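Local coordinates for protein caspase-3 (Porites astreoides, PDB 6WI4) that probably acts as an apoptotic cysteine protease of the caspase family, cutting target proteins after aspartate residues, at residues L46-A49 and D53-I56; T75-T78 and A82-F85; D37-A42 and W168-L173. One frame throughout, in Å; residues are numbered along the deposited sequence.

Contact 1 (L46-A49 and D53-I56)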
loop_
_atom_site.group_PDB
_atom_site.type_symbol
_atom_site.label_atom_id
_atom_site.label_comp_id
_atom_site.label_asym_id
_atom_site.label_seq_id
_atom_site.Cartn_x
_atom_site.Cartn_y
_atom_site.Cartn_z
ATOM N N LEU A 46 -5.931 -7.910 8.097
ATOM C CA LEU A 46 -6.646 -6.641 8.153
ATOM C C LEU A 46 -7.673 -6.524 7.031
ATOM O O LEU A 46 -8.831 -6.169 7.269
ATOM C CB LEU A 46 -5.647 -5.487 8.081
ATOM C CG LEU A 46 -6.289 -4.113 7.925
ATOM C CD1 LEU A 46 -7.157 -3.773 9.139
ATOM C CD2 LEU A 46 -5.232 -3.040 7.689
ATOM N N PHE A 47 -7.263 -6.804 5.792
ATOM C CA PHE A 47 -8.183 -6.628 4.674
ATOM C C PHE A 47 -9.348 -7.614 4.741
ATOM O O PHE A 47 -10.466 -7.264 4.362
ATOM C CB PHE A 47 -7.429 -6.762 3.347
ATOM C CG PHE A 47 -6.419 -5.658 3.093
ATOM C CD1 PHE A 47 -6.528 -4.419 3.708
ATOM C CD2 PHE A 47 -5.361 -5.879 2.220
ATOM C CE1 PHE A 47 -5.594 -3.416 3.465
ATOM C CE2 PHE A 47 -4.438 -4.892 1.962
ATOM C CZ PHE A 47 -4.553 -3.648 2.589
ATOM N N ARG A 48 -9.122 -8.827 5.254
ATOM C CA ARG A 48 -10.247 -9.731 5.507
ATOM C C ARG A 48 -11.199 -9.150 6.547
ATOM O O ARG A 48 -12.425 -9.233 6.391
ATOM C CB ARG A 48 -9.733 -11.101 5.963
ATOM C CG ARG A 48 -9.105 -11.905 4.841
ATOM C CD ARG A 48 -8.842 -13.369 5.224
ATOM N NE ARG A 48 -7.959 -13.506 6.384
ATOM C CZ ARG A 48 -6.649 -13.729 6.310
ATOM N NH1 ARG A 48 -6.064 -13.840 5.122
ATOM N NH2 ARG A 48 -5.924 -13.840 7.420
ATOM N N ALA A 49 -10.651 -8.573 7.621
ATOM C CA ALA A 49 -11.485 -7.984 8.663
ATOM C C ALA A 49 -12.264 -6.776 8.162
ATOM O O ALA A 49 -13.338 -6.470 8.698
ATOM C CB ALA A 49 -10.626 -7.603 9.859
ATOM N N ASP A 53 -12.282 -9.491 -0.234
ATOM C CA ASP A 53 -11.861 -10.779 -0.790
ATOM C C ASP A 53 -10.379 -10.656 -1.125
ATOM O O ASP A 53 -10.012 -9.984 -2.092
ATOM C CB ASP A 53 -12.726 -11.083 -2.015
ATOM C CG ASP A 53 -12.286 -12.316 -2.804
ATOM O OD1 ASP A 53 -11.310 -13.004 -2.443
ATOM O OD2 ASP A 53 -12.965 -12.599 -3.813
ATOM N N VAL A 54 -9.524 -11.270 -0.308
ATOM C CA VAL A 54 -8.084 -11.023 -0.345
ATOM C C VAL A 54 -7.410 -12.002 -1.293
ATOM O O VAL A 54 -7.627 -13.218 -1.205
ATOM C CB VAL A 54 -7.483 -11.128 1.063
ATOM C CG1 VAL A 54 -5.979 -10.968 1.016
ATOM C CG2 VAL A 54 -8.118 -10.084 1.959
ATOM N N ARG A 55 -6.590 -11.472 -2.201
ATOM C CA ARG A 55 -5.834 -12.276 -3.155
ATOM C C ARG A 55 -4.353 -12.000 -2.938
ATOM O O ARG A 55 -3.923 -10.842 -2.999
ATOM C CB ARG A 55 -6.257 -11.951 -4.591
ATOM C CG ARG A 55 -7.757 -11.779 -4.773
ATOM C CD ARG A 55 -8.481 -13.078 -5.056
ATOM N NE ARG A 55 -9.920 -12.871 -5.264
ATOM C CZ ARG A 55 -10.475 -12.460 -6.406
ATOM N NH1 ARG A 55 -9.726 -12.214 -7.474
ATOM N NH2 ARG A 55 -11.791 -12.303 -6.493
ATOM N N ILE A 56 -3.577 -13.047 -2.671
ATOM C CA ILE A 56 -2.190 -12.922 -2.228
ATOM C C ILE A 56 -1.275 -13.563 -3.257
ATOM O O ILE A 56 -1.497 -14.709 -3.665
ATOM C CB ILE A 56 -1.973 -13.561 -0.843
ATOM C CG1 ILE A 56 -2.937 -12.958 0.175
ATOM C CG2 ILE A 56 -0.519 -13.380 -0.396
ATOM C CD1 ILE A 56 -2.925 -13.656 1.516
#
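Val54 meets Phe47 and Arg48 where the beta-alpha-beta unit of strand 13-18, helix 36-49 and strand 53-58 turns from its helix into its second strand. The evidence for apolar packing is that one methyl, CG2 of Val54, makes both close approaches. It lies 3.5 Å from CG of Arg48, and Phe47 CB stands 3.7 Å from the same CG2. The Val54 side chain points at the helix with CG1 anti to the backbone N (chi1 176°), which leaves CG2 beside that N, on the branch that reaches the helix. The side chains of Arg48 and Val54 cross at about a right angle, and the touching atom of Arg48 is CG, on its aliphatic part. Phe47 sets out toward the strand, but its ring runs on beneath the helix to Ala14 and Ile16 of strand 13-18 and to Ile84 and Ser86 of strand 83-88, placing the helix on the central sheet.

The polar interactions belong to the strand itself. Backbone bonds join Asp53 and Arg55 to strand 13-18, and a salt bridge links their side chains on the side turned from the helix. Arg55 takes the carboxylate side-on with two nitrogens: NE is 3.1 Å from OD1 of Asp53, while Arg55 NH2 is 2.9 Å from Asp53 OD2, both oxygens lying near the guanidinium plane but being met from above their own carboxylate plane.

Contact 2 (T75-T78 and A82-F85); sequences TNHT and AFIF
A buried histidine, His77, turns a ring edge to Phe83 and reaches the backbone of Ala82 through a water held beside the two rings. The direct part is an offset edge-to-face pair: the edge of the His77 ring is turned to the face of Phe83, with centroids 5.7 Å apart and planes at 74°. The closest approach, CE1 of His77 to CD1 of Phe83, is 4.0 Å and oblique. Phe83 swings its ring to this position with CG anti to the backbone N (chi1 174°), which carries it out from strand 83-88 toward the 75-78 loop.

The water supplies the polar part. It is 2.9 Å from ND1 of His77, at the edge of the imidazole and in its plane, and it donates a bond of 2.8 Å to the backbone O of Ala82. The loop and Ala82 are thus joined through the water, although their nearest CA atoms, those of His77 and Ala82, are 8.2 Å apart. On one face of the imidazole, near the rim, lies CG2 of Thr75. Next to the histidine, Asn76 forms an Asx turn: its OD1 accepts from Thr78 N at 3.0 Å, the donor standing well above the carbonyl plane, and this probably helps set the backbone that carries His77.

Outside the two segments, NE2 of His77 donates to Met72 O of helix 62-73, and the Phe83 ring also meets that of Phe112. Both imidazole nitrogens therefore have partners in a buried setting, the water at ND1 and a main-chain carbonyl at NE2, and this pair of bonds probably fixes the rotation of the ring and with it the edge presented to Phe83.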
loop_
_atom_site.group_PDB
_atom_site.type_symbol
_atom_site.label_atom_id
_atom_site.label_comp_id
_atom_site.label_asym_id
_atom_site.label_seq_id
_atom_site.Cartn_x
_atom_site.Cartn_y
_atom_site.Cartn_z
ATOM N N THR A 75 -12.122 -7.249 -14.320
ATOM C CA THR A 75 -13.110 -7.785 -13.399
ATOM C C THR A 75 -14.362 -6.916 -13.407
ATOM O O THR A 75 -14.286 -5.693 -13.559
ATOM C CB THR A 75 -12.510 -7.854 -11.988
ATOM O OG1 THR A 75 -11.548 -8.916 -11.920
ATOM C CG2 THR A 75 -13.576 -8.089 -10.930
ATOM N N ASN A 76 -15.522 -7.564 -13.286
ATOM C CA ASN A 76 -16.789 -6.864 -13.085
ATOM C C ASN A 76 -16.893 -6.450 -11.624
ATOM O O ASN A 76 -17.114 -7.291 -10.745
ATOM C CB ASN A 76 -17.966 -7.753 -13.480
ATOM C CG ASN A 76 -19.299 -7.166 -13.051
ATOM O OD1 ASN A 76 -19.451 -5.949 -12.995
ATOM N ND2 ASN A 76 -20.272 -8.029 -12.746
ATOM N N HIS A 77 -16.725 -5.154 -11.358
ATOM C CA HIS A 77 -16.769 -4.647 -9.997
ATOM C C HIS A 77 -18.150 -4.124 -9.608
ATOM O O HIS A 77 -18.299 -3.559 -8.524
ATOM C CB HIS A 77 -15.712 -3.550 -9.803
ATOM C CG HIS A 77 -14.299 -4.041 -9.915
ATOM N ND1 HIS A 77 -13.588 -4.536 -8.842
ATOM C CD2 HIS A 77 -13.463 -4.100 -10.978
ATOM C CE1 HIS A 77 -12.375 -4.876 -9.242
ATOM N NE2 HIS A 77 -12.272 -4.616 -10.533
ATOM N N THR A 78 -19.163 -4.316 -10.456
ATOM C CA THR A 78 -20.524 -3.936 -10.081
ATOM C C THR A 78 -20.982 -4.500 -8.733
ATOM O O THR A 78 -21.646 -3.761 -7.986
ATOM C CB THR A 78 -21.490 -4.339 -11.207
ATOM O OG1 THR A 78 -21.077 -3.715 -12.431
ATOM C CG2 THR A 78 -22.928 -3.928 -10.879
ATOM N N ALA A 82 -15.656 -1.063 -3.538
ATOM C CA ALA A 82 -14.314 -0.507 -3.390
ATOM C C ALA A 82 -13.309 -1.506 -3.943
ATOM O O ALA A 82 -13.646 -2.657 -4.217
ATOM C CB ALA A 82 -14.017 -0.184 -1.923
ATOM N N PHE A 83 -12.057 -1.059 -4.082
ATOM C CA PHE A 83 -10.963 -1.913 -4.545
ATOM C C PHE A 83 -9.701 -1.547 -3.787
ATOM O O PHE A 83 -9.439 -0.362 -3.567
ATOM C CB PHE A 83 -10.724 -1.762 -6.054
ATOM C CG PHE A 83 -9.517 -2.511 -6.565
ATOM C CD1 PHE A 83 -9.526 -3.897 -6.629
ATOM C CD2 PHE A 83 -8.387 -1.831 -6.993
ATOM C CE1 PHE A 83 -8.412 -4.590 -7.096
ATOM C CE2 PHE A 83 -7.273 -2.515 -7.458
ATOM C CZ PHE A 83 -7.291 -3.902 -7.510
ATOM N N ILE A 84 -8.914 -2.556 -3.407
ATOM C CA ILE A 84 -7.644 -2.357 -2.707
ATOM C C ILE A 84 -6.535 -3.046 -3.485
ATOM O O ILE A 84 -6.683 -4.210 -3.875
ATOM C CB ILE A 84 -7.701 -2.905 -1.271
ATOM C CG1 ILE A 84 -8.593 -2.017 -0.409
ATOM C CG2 ILE A 84 -6.283 -3.052 -0.681
ATOM C CD1 ILE A 84 -8.789 -2.551 1.007
ATOM N N PHE A 85 -5.418 -2.342 -3.674
ATOM C CA PHE A 85 -4.193 -2.913 -4.226
ATOM C C PHE A 85 -3.038 -2.564 -3.299
ATOM O O PHE A 85 -2.867 -1.398 -2.939
ATOM C CB PHE A 85 -3.918 -2.376 -5.636
ATOM C CG PHE A 85 -2.646 -2.882 -6.243
ATOM C CD1 PHE A 85 -1.431 -2.256 -5.979
ATOM C CD2 PHE A 85 -2.665 -3.959 -7.106
ATOM C CE1 PHE A 85 -0.261 -2.716 -6.537
ATOM C CE2 PHE A 85 -1.485 -4.425 -7.675
ATOM C CZ PHE A 85 -0.292 -3.795 -7.395
HETATM O O HOH W 1 -12.978 -4.701 -6.009
#

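Contact 3 (D37-A42 and W168-L173); sequences DVDRDA and WFIQSL
Helices 36-49 and 168-180 of the caspase domain lie side by side, and Asp39 of one meets Ile170 of the other where the nearest CA atoms of segments 37-42 and 168-173, those of Asp39 and Ile170, are 6.0 Å apart. The unusual element is a buried carboxylate laid against a hydrocarbon branch point. CB of Ile170 is 3.5 Å from CG of Asp39 and nearly as close to both of its oxygens, so it sits over the flat face of the carboxylate. The isoleucine branches spread across that face: CG2 is 3.7 Å from Asp39 OD1, and CG1 of Ile170 lies 3.6 Å from Asp39 OD2. Asp39 sends its carboxylate there with CG beside the backbone N (chi1 -80°).

The charge is met elsewhere. OD2 of Asp39 is hydrogen-bonded to OG of Ser167, the residue just before helix 168-180, and the same OG bonds to Ile170 N, so serine is the link between the acid and the first turn; the amino end of that helix would probably also steady the negative charge. Putting an alanine at Asp39 would probably leave Ser167 OG without its carboxylate mate and open a gap over CB of Ile170.

On the side of helix 36-49 turned from helix 168-180, Arg40 grips OD1 of Asp41 with NE, at 3.0 Å, and with NH1. Asp39 and Ile170 both rest on Leu88 and Gln128, while Trp168 packs on an acidic side chain of the bound peptide. The pair of helices thus packs on the six-stranded, mostly parallel sheet, as in the caspase fold.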
loop_
_atom_site.group_PDB
_atom_site.type_symbol
_atom_site.label_atom_id
_atom_site.label_comp_id
_atom_site.label_asym_id
_atom_site.label_seq_id
_atom_site.Cartn_x
_atom_site.Cartn_y
_atom_site.Cartn_z
ATOM N N ASP A 37 7.145 -11.089 5.078
ATOM C CA ASP A 37 6.031 -12.018 5.251
ATOM C C ASP A 37 5.165 -11.625 6.442
ATOM O O ASP A 37 3.948 -11.849 6.428
ATOM C CB ASP A 37 6.543 -13.452 5.446
ATOM C CG ASP A 37 7.067 -14.082 4.164
ATOM O OD1 ASP A 37 6.991 -13.459 3.087
ATOM O OD2 ASP A 37 7.577 -15.222 4.250
ATOM N N VAL A 38 5.773 -11.028 7.475
ATOM C CA VAL A 38 5.011 -10.512 8.606
ATOM C C VAL A 38 4.037 -9.437 8.138
ATOM O O VAL A 38 2.875 -9.400 8.562
ATOM C CB VAL A 38 5.972 -9.976 9.686
ATOM C CG1 VAL A 38 5.201 -9.365 10.840
ATOM C CG2 VAL A 38 6.884 -11.090 10.190
ATOM N N ASP A 39 4.502 -8.544 7.257
ATOM C CA ASP A 39 3.637 -7.514 6.689
ATOM C C ASP A 39 2.528 -8.129 5.843
ATOM O O ASP A 39 1.370 -7.709 5.920
ATOM C CB ASP A 39 4.449 -6.560 5.813
ATOM C CG ASP A 39 5.214 -5.509 6.594
ATOM O OD1 ASP A 39 5.153 -5.455 7.840
ATOM O OD2 ASP A 39 5.890 -4.715 5.912
ATOM N N ARG A 40 2.882 -9.096 4.986
ATOM C CA ARG A 40 1.885 -9.751 4.144
ATOM C C ARG A 40 0.782 -10.363 4.992
ATOM O O ARG A 40 -0.410 -10.157 4.730
ATOM C CB ARG A 40 2.555 -10.826 3.287
ATOM C CG ARG A 40 1.582 -11.669 2.462
ATOM C CD ARG A 40 2.235 -12.999 2.055
ATOM N NE ARG A 40 2.500 -13.839 3.219
ATOM C CZ ARG A 40 3.316 -14.885 3.208
ATOM N NH1 ARG A 40 3.497 -15.598 4.316
ATOM N NH2 ARG A 40 3.946 -15.217 2.093
ATOM N N ASP A 41 1.166 -11.094 6.040
ATOM C CA ASP A 41 0.162 -11.750 6.865
ATOM C C ASP A 41 -0.686 -10.730 7.614
ATOM O O ASP A 41 -1.900 -10.924 7.768
ATOM C CB ASP A 41 0.834 -12.719 7.839
ATOM C CG ASP A 41 1.470 -13.912 7.146
ATOM O OD1 ASP A 41 1.228 -14.122 5.936
ATOM O OD2 ASP A 41 2.206 -14.651 7.835
ATOM N N ALA A 42 -0.075 -9.629 8.078
ATOM C CA ALA A 42 -0.842 -8.608 8.778
ATOM C C ALA A 42 -1.838 -7.922 7.846
ATOM O O ALA A 42 -2.983 -7.668 8.233
ATOM C CB ALA A 42 0.104 -7.580 9.403
ATOM N N TRP A 168 7.874 -0.494 9.393
ATOM C CA TRP A 168 7.311 0.541 10.247
ATOM C C TRP A 168 5.928 0.947 9.764
ATOM O O TRP A 168 4.987 1.058 10.552
ATOM C CB TRP A 168 8.217 1.767 10.247
ATOM C CG TRP A 168 9.563 1.547 10.826
ATOM C CD1 TRP A 168 10.043 0.404 11.406
ATOM C CD2 TRP A 168 10.618 2.508 10.891
ATOM N NE1 TRP A 168 11.340 0.605 11.831
ATOM C CE2 TRP A 168 11.712 1.889 11.522
ATOM C CE3 TRP A 168 10.740 3.838 10.476
ATOM C CZ2 TRP A 168 12.914 2.557 11.751
ATOM C CZ3 TRP A 168 11.932 4.495 10.690
ATOM C CH2 TRP A 168 13.003 3.857 11.325
ATOM N N PHE A 169 5.789 1.170 8.459
ATOM C CA PHE A 169 4.516 1.634 7.918
ATOM C C PHE A 169 3.420 0.585 8.072
ATOM O O PHE A 169 2.327 0.895 8.558
ATOM C CB PHE A 169 4.712 2.014 6.454
ATOM C CG PHE A 169 3.463 2.437 5.739
ATOM C CD1 PHE A 169 2.761 3.563 6.135
ATOM C CD2 PHE A 169 3.035 1.734 4.625
ATOM C CE1 PHE A 169 1.631 3.963 5.452
ATOM C CE2 PHE A 169 1.902 2.126 3.926
ATOM C CZ PHE A 169 1.202 3.242 4.341
ATOM N N ILE A 170 3.676 -0.659 7.652
ATOM C CA ILE A 170 2.602 -1.650 7.694
ATOM C C ILE A 170 2.277 -2.034 9.137
ATOM O O ILE A 170 1.101 -2.223 9.478
ATOM C CB ILE A 170 2.947 -2.876 6.826
ATOM C CG1 ILE A 170 3.114 -2.472 5.358
ATOM C CG2 ILE A 170 1.856 -3.946 6.962
ATOM C CD1 ILE A 170 1.851 -1.872 4.714
ATOM N N GLN A 171 3.298 -2.144 10.007
ATOM C CA GLN A 171 3.058 -2.341 11.441
ATOM C C GLN A 171 2.122 -1.267 11.982
ATOM O O GLN A 171 1.185 -1.551 12.741
ATOM C CB GLN A 171 4.376 -2.285 12.236
ATOM C CG GLN A 171 5.276 -3.518 12.252
ATOM C CD GLN A 171 6.436 -3.373 13.253
ATOM O OE1 GLN A 171 6.250 -3.561 14.463
ATOM N NE2 GLN A 171 7.631 -3.029 12.753
ATOM N N SER A 172 2.400 -0.012 11.630
ATOM C CA SER A 172 1.619 1.102 12.147
ATOM C C SER A 172 0.232 1.131 11.525
ATOM O O SER A 172 -0.758 1.427 12.206
ATOM C CB SER A 172 2.342 2.425 11.877
ATOM O OG SER A 172 3.594 2.464 12.549
ATOM N N LEU A 173 0.142 0.834 10.230
ATOM C CA LEU A 173 -1.151 0.833 9.560
ATOM C C LEU A 173 -2.078 -0.210 10.169
ATOM O O LEU A 173 -3.247 0.076 10.452
ATOM C CB LEU A 173 -0.962 0.600 8.060
ATOM C CG LEU A 173 -2.190 0.881 7.200
ATOM C CD1 LEU A 173 -1.807 1.621 5.939
ATOM C CD2 LEU A 173 -2.905 -0.417 6.898
#

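In the fold
Contact 1 is the hub of the three. Helix 36-49 serves it and contact 3, whose centre is 13 Å away, and two packing pairs join them: Leu46 CD2 to Leu173 CD2 at 3.6 Å, and Ile56 CG2 to Arg40 CD at 3.7 Å. Contact 2, also centred 13 Å from contact 1, is reached through the shared central sheet, with Phe47 CE2 3.7 Å from Ile84 CG2. Contacts 2 and 3 do not touch; their nearest atoms are about 9 Å apart and their centres 23 Å. Along the chain, contacts 1 and 2 follow in series inside the long loop closed by contact 3, and contact 3 reaches the bound peptide through Trp168.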